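Local structure of polysaccharide deacetylase (Streptococcus pyogenes, 6DQ3) at residues L12-I17 with L74-S79. The protein removes N-acetyl groups from the cell wall linkage unit of streptococcal rhamnopolysaccharides as a zinc-dependent carbohydrate esterase of family 4. Residues are numbered along the deposited sequence; the frame is centred on the assembly and turned at random.
With ZN (zinc ion), chain D; ACT (acetate ion), chain C.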
# COMPACT_ATOMS: atom_id res chain seq x y z
N LEU A 12 0.37 7.03 2.30
CA LEU A 12 1.56 7.21 1.49
C LEU A 12 1.73 6.04 0.52
O LEU A 12 1.55 4.88 0.90
CB LEU A 12 2.80 7.34 2.38
CG LEU A 12 2.74 8.44 3.44
CD1 LEU A 12 4.10 8.56 4.14
CD2 LEU A 12 2.32 9.77 2.84
N MET A 13 2.06 6.37 -0.72
CA MET A 13 2.26 5.37 -1.76
C MET A 13 3.74 5.34 -2.13
O MET A 13 4.23 6.24 -2.81
CB MET A 13 1.40 5.66 -2.99
CG MET A 13 1.69 4.70 -4.15
SD MET A 13 0.63 4.96 -5.58
CE MET A 13 0.95 6.68 -5.95
N TYR A 14 4.42 4.29 -1.69
CA TYR A 14 5.79 3.97 -2.06
C TYR A 14 5.80 2.89 -3.13
O TYR A 14 4.85 2.11 -3.27
CB TYR A 14 6.58 3.46 -0.84
CG TYR A 14 6.92 4.47 0.21
CD1 TYR A 14 6.07 4.70 1.28
CD2 TYR A 14 8.11 5.19 0.16
CE1 TYR A 14 6.37 5.63 2.25
CE2 TYR A 14 8.43 6.11 1.13
CZ TYR A 14 7.56 6.33 2.18
OH TYR A 14 7.87 7.25 3.14
N HIS A 15 6.90 2.81 -3.87
CA HIS A 15 7.14 1.70 -4.78
C HIS A 15 8.55 1.18 -4.51
O HIS A 15 8.76 0.45 -3.53
CB HIS A 15 6.93 2.12 -6.23
CG HIS A 15 5.49 2.10 -6.65
ND1 HIS A 15 4.60 3.08 -6.30
CD2 HIS A 15 4.78 1.19 -7.37
CE1 HIS A 15 3.41 2.80 -6.79
NE2 HIS A 15 3.49 1.65 -7.45
N ALA A 16 9.52 1.61 -5.31
CA ALA A 16 10.88 1.11 -5.16
C ALA A 16 11.66 1.87 -4.10
O ALA A 16 11.62 3.11 -4.05
CB ALA A 16 11.62 1.21 -6.49
N ILE A 17 12.37 1.14 -3.25
CA ILE A 17 13.31 1.73 -2.30
C ILE A 17 14.58 0.88 -2.35
O ILE A 17 14.61 -0.23 -1.81
CB ILE A 17 12.76 1.79 -0.87
CG1 ILE A 17 11.43 2.56 -0.87
CG2 ILE A 17 13.76 2.46 0.05
CD1 ILE A 17 10.80 2.73 0.50
N LEU A 74 1.08 3.53 5.64
CA LEU A 74 2.19 3.33 4.72
C LEU A 74 1.86 2.17 3.79
O LEU A 74 1.68 1.04 4.26
CB LEU A 74 3.49 3.04 5.47
CG LEU A 74 3.97 3.99 6.56
CD1 LEU A 74 5.30 3.47 7.13
CD2 LEU A 74 4.11 5.39 6.02
N THR A 75 1.80 2.43 2.49
CA THR A 75 1.49 1.40 1.51
C THR A 75 2.57 1.30 0.45
O THR A 75 3.15 2.31 0.03
CB THR A 75 0.13 1.65 0.81
OG1 THR A 75 0.21 2.78 -0.07
CG2 THR A 75 -0.97 1.90 1.84
N PHE A 76 2.83 0.06 0.02
CA PHE A 76 3.82 -0.26 -1.01
C PHE A 76 3.14 -1.16 -2.03
O PHE A 76 2.57 -2.19 -1.66
CB PHE A 76 5.03 -1.00 -0.42
CG PHE A 76 5.91 -0.16 0.46
CD1 PHE A 76 5.47 0.28 1.69
CD2 PHE A 76 7.20 0.16 0.06
CE1 PHE A 76 6.29 1.04 2.50
CE2 PHE A 76 8.02 0.92 0.86
CZ PHE A 76 7.57 1.36 2.08
N ASP A 77 3.24 -0.81 -3.31
CA ASP A 77 2.65 -1.64 -4.35
C ASP A 77 3.68 -2.56 -5.00
O ASP A 77 4.89 -2.31 -4.95
CB ASP A 77 1.99 -0.78 -5.44
CG ASP A 77 0.92 0.15 -4.90
OD1 ASP A 77 0.36 -0.14 -3.82
OD2 ASP A 77 0.63 1.17 -5.56
N ASP A 78 3.17 -3.66 -5.58
CA ASP A 78 3.86 -4.52 -6.54
C ASP A 78 4.73 -5.60 -5.91
O ASP A 78 5.42 -6.34 -6.62
CB ASP A 78 4.70 -3.67 -7.50
CG ASP A 78 3.86 -2.81 -8.42
OD1 ASP A 78 2.64 -3.02 -8.47
OD2 ASP A 78 4.41 -1.90 -9.09
N SER A 79 4.68 -5.71 -4.59
CA SER A 79 5.32 -6.78 -3.83
C SER A 79 6.71 -7.10 -4.37
O SER A 79 7.04 -8.24 -4.70
CB SER A 79 4.43 -8.03 -3.81
OG SER A 79 3.90 -8.31 -5.10
ZN ZN D . 1.13 -2.04 -9.48
C ACT C . 0.38 0.40 -9.07
O ACT C . 1.45 0.14 -8.49
OXT ACT C . -0.14 -0.27 -9.98
CH3 ACT C . -0.32 1.59 -8.63
O HOH W 1 2.73 -1.04 -10.93
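Tyr14 and Phe76 pair across the neighbouring parallel strands 8-14 and 71-77 of the distorted (beta/alpha) barrel of the carbohydrate esterase 4 family (NodB homology domain), where both strands run out of the sheet and lead into the zinc site. The two side chains lie side by side; the ring planes are within 11° of parallel, but the rings are slid so far apart that they barely overlap. What sits over the Phe76 face is instead Tyr14 CB, a CH-pi contact 3.6 Å from the ring centroid. Ile17 CD1 meets the rim of the same ring at CE2, its side chain crossing at about a right angle. On the same face of the sheet, Leu12 CD1 touches Leu74 CD2 beside the tyrosine, whose hydroxyl hydrogen-bonds Gln40 of helix 34-46. The backbones are stitched by Thr75 N to Leu12 O and by Tyr14 N to Thr75 O (2.9 Å), followed by a weak bond from Asp77 N to Tyr14 O as the strands end. Leu12 O accepts a second hydrogen bond, from Thr75 OG1 at 2.7 Å, the donor tilted 31° from the carbonyl plane; that hydroxyl also bonds Arg212.

Past the strands, Asp78 binds the zinc and His15 holds an acetate, probably from the crystallisation liquor, that chelates it through both oxygens. Asp78 OD1 binds the zinc at 2.1 Å, with His133 and His137 completing the protein ligands, while its OD2 accepts from the metal-bound water. Asp77 OD2 lies obliquely against the His15 ring, 3.4 Å from CE1, the carboxylate standing perpendicular to it; a salt bridge to Arg212 and a hydrogen bond from Asn101 fix that carboxylate. His15 CG is anti to its carbonyl carbon (chi1 -83°), which turns the imidazole toward Asp77 and Asp78, at the end of strand 71-77, where NE2 donates to acetate O at 2.7 Å.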